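Local coordinates for extracellular endo-alpha-(1->5)-L-arabinanase 1 (Bacillus subtilis, PDB 1UV4), which hydrolyses internal alpha-(1->5) linkages between L-arabinofuranosyl residues in linear and branched arabinan, contributing to the breakdown of plant cell walls, at residues A[13-18]-A[277-282]; A[254-257]-A[263-266]. All blocks are in the same frame, centred on the assembly; numbering follows the deposited sequence.

Interaction 1 of 2, residues A[13-18]-A[277-282]; sequences HDPTMI and PKLLIN. With EDO (1,2-ethanediol), chain G.
Pro277 CB approaches the imidazole of His13 obliquely, and Asp14 OD1 lies over the centre of one face of that ring, 3.6 Å above its plane; the shortest link between the His13 and Pro277 side chains is loose, CB to CG at 4.3 Å. Tighter packing follows along 13-18, which runs 25° off the direction of 277-282. Leu279, its CG opposite the backbone N (chi1 176°), extends CD1 across the pyrrolidine of Pro15, 3.8 Å from Pro15 CB and 4.0 Å from Pro15 CG. Further on, Met17 and Ile281 meet tip to tip, with Met17 SD 3.7 Å from Ile281 CD1. The Met17 chain is extended until it bends at chi3 (85°), which keeps CE near the same methyl. Trp48 touches both Met17 and Leu279 and extends this apolar layer. Asp14 is held through OD2 by Thr29 OG1 and through its backbone N by His267 ND1. The innermost strand of one blade, 16-20, thus faces the third strand of the next, 276-283. This is interblade packing of a five-bladed beta-propeller of glycosyl hydrolase family 43, beside Asp14, the inferred proton acceptor.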
ATOM      1  N   HIS A  13      -1.312   0.580 -10.796  1.00 11.43           N
ATOM      2  CA  HIS A  13      -1.674   1.561  -9.780  1.00 11.40           C
ATOM      3  C   HIS A  13      -1.686   0.863  -8.418  1.00 11.89           C
ATOM      4  O   HIS A  13      -2.141  -0.261  -8.278  1.00 12.45           O
ATOM      5  CB  HIS A  13      -3.114   2.084 -10.107  1.00 12.00           C
ATOM      6  CG  HIS A  13      -3.523   3.307  -9.348  1.00 15.37           C
ATOM      7  ND1 HIS A  13      -4.780   3.429  -8.805  1.00 21.77           N
ATOM      8  CD2 HIS A  13      -2.869   4.451  -9.049  1.00 22.00           C
ATOM      9  CE1 HIS A  13      -4.874   4.597  -8.192  1.00 22.25           C
ATOM     10  NE2 HIS A  13      -3.729   5.233  -8.317  1.00 23.30           N
ATOM     11  N   ASP A  14      -1.178   1.553  -7.416  1.00 12.01           N
ATOM     12  CA  ASP A  14      -1.128   1.036  -6.011  1.00 12.54           C
ATOM     13  C   ASP A  14      -0.320  -0.246  -5.931  1.00 12.33           C
ATOM     14  O   ASP A  14      -0.824  -1.266  -5.468  1.00 12.95           O
ATOM     15  CB  ASP A  14      -2.508   0.857  -5.391  1.00 13.17           C
ATOM     16  CG  ASP A  14      -3.435   2.037  -5.630  1.00 16.48           C
ATOM     17  OD1 ASP A  14      -3.032   3.196  -5.369  1.00 17.03           O
ATOM     18  OD2 ASP A  14      -4.623   1.919  -6.074  1.00 18.34           O
ATOM     19  N   PRO A  15       0.929  -0.239  -6.399  1.00 11.96           N
ATOM     20  CA  PRO A  15       1.698  -1.498  -6.544  1.00 11.69           C
ATOM     21  C   PRO A  15       2.294  -2.088  -5.246  1.00 12.64           C
ATOM     22  O   PRO A  15       2.593  -1.382  -4.286  1.00 14.98           O
ATOM     23  CB  PRO A  15       2.838  -1.075  -7.450  1.00 12.91           C
ATOM     24  CG  PRO A  15       3.065   0.361  -7.027  1.00 12.15           C
ATOM     25  CD  PRO A  15       1.707   0.931  -6.851  1.00 11.02           C
ATOM     26  N   THR A  16       2.487  -3.398  -5.319  1.00 12.63           N
ATOM     27  CA  THR A  16       3.351  -4.121  -4.381  1.00 13.61           C
ATOM     28  C   THR A  16       4.116  -5.106  -5.242  1.00 14.35           C
ATOM     29  O   THR A  16       3.706  -5.419  -6.362  1.00 16.65           O
ATOM     30  CB  THR A  16       2.460  -4.793  -3.322  1.00 15.96           C
ATOM     31  OG1 THR A  16       3.237  -5.354  -2.231  1.00 18.34           O
ATOM     32  CG2 THR A  16       1.682  -5.943  -3.843  1.00 15.02           C
ATOM     33  N   MET A  17       5.249  -5.618  -4.768  1.00 12.72           N
ATOM     34  CA  MET A  17       6.088  -6.435  -5.619  1.00 13.48           C
ATOM     35  C   MET A  17       6.805  -7.448  -4.762  1.00 12.58           C
ATOM     36  O   MET A  17       7.141  -7.162  -3.634  1.00 11.76           O
ATOM     37  CB  MET A  17       7.121  -5.543  -6.334  1.00 13.52           C
ATOM     38  CG  MET A  17       8.051  -6.287  -7.321  1.00 15.40           C
ATOM     39  SD  MET A  17       9.051  -5.174  -8.348  1.00 14.14           S
ATOM     40  CE  MET A  17      10.424  -4.879  -7.290  1.00 14.63           C
ATOM     41  N   ILE A  18       7.069  -8.645  -5.310  1.00 12.07           N
ATOM     42  CA  ILE A  18       7.782  -9.704  -4.594  1.00 11.65           C
ATOM     43  C   ILE A  18       8.459 -10.640  -5.606  1.00 11.94           C
ATOM     44  O   ILE A  18       7.987 -10.796  -6.703  1.00 12.10           O
ATOM     45  CB  ILE A  18       6.835 -10.444  -3.638  1.00 12.82           C
ATOM     46  CG1 ILE A  18       7.582 -11.344  -2.646  1.00 12.41           C
ATOM     47  CG2 ILE A  18       5.728 -11.192  -4.433  1.00 14.68           C
ATOM     48  CD1 ILE A  18       6.699 -11.763  -1.454  1.00 15.93           C
ATOM     49  N   PRO A 277      -0.905   5.671 -15.174  1.00 12.99           N
ATOM     50  CA  PRO A 277       0.013   5.336 -14.075  1.00 12.18           C
ATOM     51  C   PRO A 277       0.844   4.088 -14.453  1.00 11.76           C
ATOM     52  O   PRO A 277       0.323   3.045 -14.861  1.00 12.52           O
ATOM     53  CB  PRO A 277      -0.918   5.005 -12.914  1.00 12.76           C
ATOM     54  CG  PRO A 277      -2.166   4.481 -13.543  1.00 12.43           C
ATOM     55  CD  PRO A 277      -2.281   5.235 -14.847  1.00 12.80           C
ATOM     56  N   LYS A 278       2.145   4.221 -14.252  1.00 12.49           N
ATOM     57  CA  LYS A 278       3.111   3.168 -14.476  1.00 12.11           C
ATOM     58  C   LYS A 278       3.837   2.859 -13.174  1.00 11.36           C
ATOM     59  O   LYS A 278       3.919   3.687 -12.254  1.00 12.84           O
ATOM     60  CB  LYS A 278       4.122   3.591 -15.534  1.00 11.71           C
ATOM     61  CG  LYS A 278       3.511   4.156 -16.825  1.00 14.35           C
ATOM     62  CD  LYS A 278       2.723   3.085 -17.583  1.00 18.76           C
ATOM     63  CE  LYS A 278       2.394   3.480 -19.083  1.00 22.33           C
ATOM     64  NZ  LYS A 278       3.533   4.144 -19.777  1.00 24.53           N
ATOM     65  N   LEU A 279       4.442   1.668 -13.153  1.00 11.92           N
ATOM     66  CA  LEU A 279       5.301   1.202 -12.053  1.00 11.62           C
ATOM     67  C   LEU A 279       6.715   1.745 -12.212  1.00 11.51           C
ATOM     68  O   LEU A 279       7.381   1.432 -13.190  1.00 13.05           O
ATOM     69  CB  LEU A 279       5.321  -0.310 -12.057  1.00 11.74           C
ATOM     70  CG  LEU A 279       6.234  -1.009 -11.061  1.00 11.49           C
ATOM     71  CD1 LEU A 279       5.921  -0.653  -9.654  1.00 14.29           C
ATOM     72  CD2 LEU A 279       6.123  -2.512 -11.216  1.00 12.95           C
ATOM     73  N   LEU A 280       7.166   2.544 -11.238  1.00 11.58           N
ATOM     74  CA  LEU A 280       8.528   3.093 -11.201  1.00 11.99           C
ATOM     75  C   LEU A 280       9.216   2.481  -9.994  1.00 11.25           C
ATOM     76  O   LEU A 280       8.637   2.283  -8.925  1.00 12.45           O
ATOM     77  CB  LEU A 280       8.535   4.595 -11.070  1.00 12.56           C
ATOM     78  CG  LEU A 280       8.316   5.395 -12.339  1.00 12.59           C
ATOM     79  CD1 LEU A 280       6.998   5.181 -12.996  1.00 15.05           C
ATOM     80  CD2 LEU A 280       8.495   6.887 -12.046  1.00 15.01           C
ATOM     81  N   ILE A 281      10.480   2.142 -10.174  1.00 10.79           N
ATOM     82  CA  ILE A 281      11.236   1.442  -9.139  1.00 11.42           C
ATOM     83  C   ILE A 281      12.604   2.092  -8.956  1.00 11.78           C
ATOM     84  O   ILE A 281      13.293   2.349  -9.938  1.00 12.19           O
ATOM     85  CB  ILE A 281      11.404  -0.054  -9.512  1.00 11.22           C
ATOM     86  CG1 ILE A 281      10.051  -0.707  -9.864  1.00 11.43           C
ATOM     87  CG2 ILE A 281      12.109  -0.784  -8.373  1.00 13.50           C
ATOM     88  CD1 ILE A 281      10.173  -2.151 -10.192  1.00 12.32           C
ATOM     89  N   ASN A 282      12.978   2.344  -7.701  1.00 12.56           N
ATOM     90  CA  ASN A 282      14.306   2.853  -7.369  1.00 12.83           C
ATOM     91  C   ASN A 282      14.921   2.032  -6.262  1.00 12.62           C
ATOM     92  O   ASN A 282      14.219   1.478  -5.443  1.00 13.66           O
ATOM     93  CB  ASN A 282      14.239   4.287  -6.814  1.00 12.83           C
ATOM     94  CG  ASN A 282      14.220   5.341  -7.881  1.00 13.68           C
ATOM     95  OD1 ASN A 282      13.220   5.468  -8.584  1.00 16.77           O
ATOM     96  ND2 ASN A 282      15.297   6.107  -7.986  1.00 15.81           N
TER
HETATM   97  C1  EDO G1297       7.193  -8.338  -0.667  0.50 28.51           C
HETATM   98  O1  EDO G1297       6.745  -7.168  -1.297  0.50 30.57           O
HETATM   99  C2  EDO G1297       8.635  -8.190  -0.224  0.50 30.73           C
HETATM  100  O2  EDO G1297       9.220  -9.463  -0.102  0.50 29.34           O

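Interaction 2 of 2, residues A[254-257]-A[263-266]; sequences GGQD and ILVR. With CA (calcium ion), chain D; EDO (1,2-ethanediol), chain E.
Gly254 meets Arg266 through its carbonyl, with Gly254 O 3.4 Å from Arg266 CB. Gly255, with its positive phi (63°), and Gln256 form a beta bulge opposite Arg266, between the Gly254-His267 backbone bond and the Asp257-Val265 pair. Gln256 runs alongside the partner backbone: its CA makes a C-H...O contact with Val265 O at 3.1 Å, and its CB packs against Leu264 CD1 at 4.0 Å. The amide end leads away, where OE1 is hydrogen-bonded to Ser201. Asp257 forms the hydrogen-bonded pair with Val265, Asp257 N to Val265 O at 2.9 Å (157° at the hydrogen) and Val265 N to Asp257 O at 3.0 Å. Val265 CG2 lies beside Asp257 CB. With CG swung opposite the backbone N (chi1 -161°), the Asp257 carboxylate binds calcium through both oxygens, OD1 at 2.3 Å and OD2 at 2.6 Å from the ion; Asp77 and Glu135 share the metal, and Thr16 and Thr188 hydrogen-bond to the carboxylate, probably fixing its rotation. The hairpin has 250-259 as the edge strand of its four-stranded sheet. Strand 263-270 lies between it and 276-283, whose Leu279 and Ile281 pack on Val265, while Met199 of strand 195-203 touches Gln256 and Leu264.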
ATOM      1  N   GLY A 254       2.991   8.060  -5.978  1.00 13.31           N
ATOM      2  CA  GLY A 254       2.326   7.551  -4.796  1.00 13.20           C
ATOM      3  C   GLY A 254       2.110   6.074  -4.834  1.00 13.17           C
ATOM      4  O   GLY A 254       2.656   5.371  -5.701  1.00 12.31           O
ATOM      5  N   GLY A 255       1.330   5.572  -3.890  1.00 12.29           N
ATOM      6  CA  GLY A 255       1.103   4.150  -3.821  1.00 12.89           C
ATOM      7  C   GLY A 255       2.368   3.384  -3.559  1.00 12.87           C
ATOM      8  O   GLY A 255       2.512   2.226  -3.962  1.00 13.95           O
ATOM      9  N   GLN A 256       3.303   4.007  -2.848  1.00 13.00           N
ATOM     10  CA  GLN A 256       4.645   3.451  -2.690  1.00 13.78           C
ATOM     11  C   GLN A 256       4.678   2.270  -1.746  1.00 12.94           C
ATOM     12  O   GLN A 256       3.882   2.153  -0.800  1.00 13.26           O
ATOM     13  CB  GLN A 256       5.576   4.549  -2.208  1.00 13.29           C
ATOM     14  CG  GLN A 256       5.387   4.943  -0.721  1.00 15.50           C
ATOM     15  CD  GLN A 256       4.059   5.664  -0.447  1.00 11.93           C
ATOM     16  OE1 GLN A 256       3.658   6.521  -1.230  1.00 16.42           O
ATOM     17  NE2 GLN A 256       3.372   5.257   0.640  1.00 15.13           N
ATOM     18  N   ASP A 257       5.591   1.332  -2.030  1.00 12.74           N
ATOM     19  CA  ASP A 257       5.769   0.179  -1.168  1.00 12.99           C
ATOM     20  C   ASP A 257       7.218  -0.175  -1.102  1.00 13.43           C
ATOM     21  O   ASP A 257       7.944  -0.058  -2.107  1.00 12.85           O
ATOM     22  CB  ASP A 257       4.925  -0.987  -1.702  1.00 12.81           C
ATOM     23  CG  ASP A 257       4.680  -2.019  -0.674  1.00 16.05           C
ATOM     24  OD1 ASP A 257       4.627  -1.732   0.548  1.00 20.39           O
ATOM     25  OD2 ASP A 257       4.492  -3.159  -1.002  1.00 16.02           O
ATOM     26  N   ILE A 263      14.249  -1.365  -1.751  1.00 13.12           N
ATOM     27  CA  ILE A 263      13.685  -1.060  -3.056  1.00 12.69           C
ATOM     28  C   ILE A 263      12.406  -0.320  -2.808  1.00 13.36           C
ATOM     29  O   ILE A 263      11.643  -0.767  -1.977  1.00 14.50           O
ATOM     30  CB  ILE A 263      13.372  -2.353  -3.851  1.00 12.11           C
ATOM     31  CG1 ILE A 263      14.659  -3.172  -4.053  1.00 12.48           C
ATOM     32  CG2 ILE A 263      12.661  -1.989  -5.179  1.00 12.76           C
ATOM     33  CD1 ILE A 263      14.450  -4.532  -4.757  1.00 14.06           C
ATOM     34  N   LEU A 264      12.171   0.784  -3.518  1.00 11.99           N
ATOM     35  CA  LEU A 264      10.903   1.485  -3.440  1.00 13.38           C
ATOM     36  C   LEU A 264      10.200   1.391  -4.770  1.00 13.15           C
ATOM     37  O   LEU A 264      10.727   1.850  -5.781  1.00 12.56           O
ATOM     38  CB  LEU A 264      11.109   2.963  -3.055  1.00 14.34           C
ATOM     39  CG  LEU A 264       9.785   3.642  -2.689  1.00 16.72           C
ATOM     40  CD1 LEU A 264       9.232   3.187  -1.378  1.00 18.15           C
ATOM     41  CD2 LEU A 264       9.853   5.159  -2.733  1.00 22.00           C
ATOM     42  N   VAL A 265       9.031   0.778  -4.765  1.00 12.44           N
ATOM     43  CA  VAL A 265       8.158   0.768  -5.920  1.00 12.36           C
ATOM     44  C   VAL A 265       7.080   1.812  -5.691  1.00 12.95           C
ATOM     45  O   VAL A 265       6.684   2.086  -4.557  1.00 14.05           O
ATOM     46  CB  VAL A 265       7.531  -0.656  -6.206  1.00 11.93           C
ATOM     47  CG1 VAL A 265       8.661  -1.695  -6.377  1.00 12.42           C
ATOM     48  CG2 VAL A 265       6.567  -1.098  -5.122  1.00 12.43           C
ATOM     49  N   ARG A 266       6.583   2.360  -6.772  1.00 12.67           N
ATOM     50  CA  ARG A 266       5.460   3.320  -6.667  1.00 12.68           C
ATOM     51  C   ARG A 266       4.827   3.437  -8.032  1.00 12.98           C
ATOM     52  O   ARG A 266       5.384   2.921  -9.017  1.00 14.12           O
ATOM     53  CB  ARG A 266       5.959   4.703  -6.221  1.00 14.21           C
ATOM     54  CG  ARG A 266       6.682   5.503  -7.234  1.00 17.78           C
ATOM     55  CD  ARG A 266       8.068   5.577  -6.955  1.00 20.61           C
ATOM     56  NE  ARG A 266       8.881   6.434  -7.836  1.00 15.77           N
ATOM     57  CZ  ARG A 266      10.110   6.119  -8.182  1.00 16.50           C
ATOM     58  NH1 ARG A 266      10.646   4.993  -7.748  1.00 16.31           N
ATOM     59  NH2 ARG A 266      10.820   6.948  -8.915  1.00 15.42           N
TER
HETATM   60 CA    CA D1294       4.250  -3.790   1.542  1.00 13.77          CA
HETATM   61  C1  EDO E1295       8.454  10.169 -10.049  1.00 27.24           C
HETATM   62  O1  EDO E1295       8.798   9.160  -9.108  1.00 26.84           O
HETATM   63  C2  EDO E1295       9.683  10.913 -10.510  1.00 29.36           C
HETATM   64  O2  EDO E1295      10.024  11.919  -9.573  1.00 31.97           O
HETATM   65  O   HOH W   1       4.026  -5.556   3.216  1.00 14.60           O
HETATM   66  O   HOH W   2       6.142  -3.111   2.748  1.00 12.88           O
HETATM   67  O   HOH W   3       6.633  -4.928   0.827  0.50 13.49           O
HETATM   68  O   HOH W   4       4.672  -5.671   0.245  0.50 15.01           O

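In the fold
Both contacts are largely buried and their centres lie 6 Å apart, but interaction 1 reaches a less enclosed end at His13 and Pro277. Interaction 1 packs one sheet against the next through apolar side chains; interaction 2 joins adjacent strands of a single sheet through backbone hydrogen bonds and carries a metal ligand. Strands 276-283 and 263-270 are neighbours in that sheet, which N-terminal strand 4-8 completes at its far edge, a Velcro-like closure of the propeller. Thr16 OG1 lies 2.8 Å from Asp257 OD2, a probable hydrogen bond, and Pro15 CD packs 3.3 Å from Gly255 O. The segment carrying Asp14 thus also touches the strand that supplies the calcium ligand.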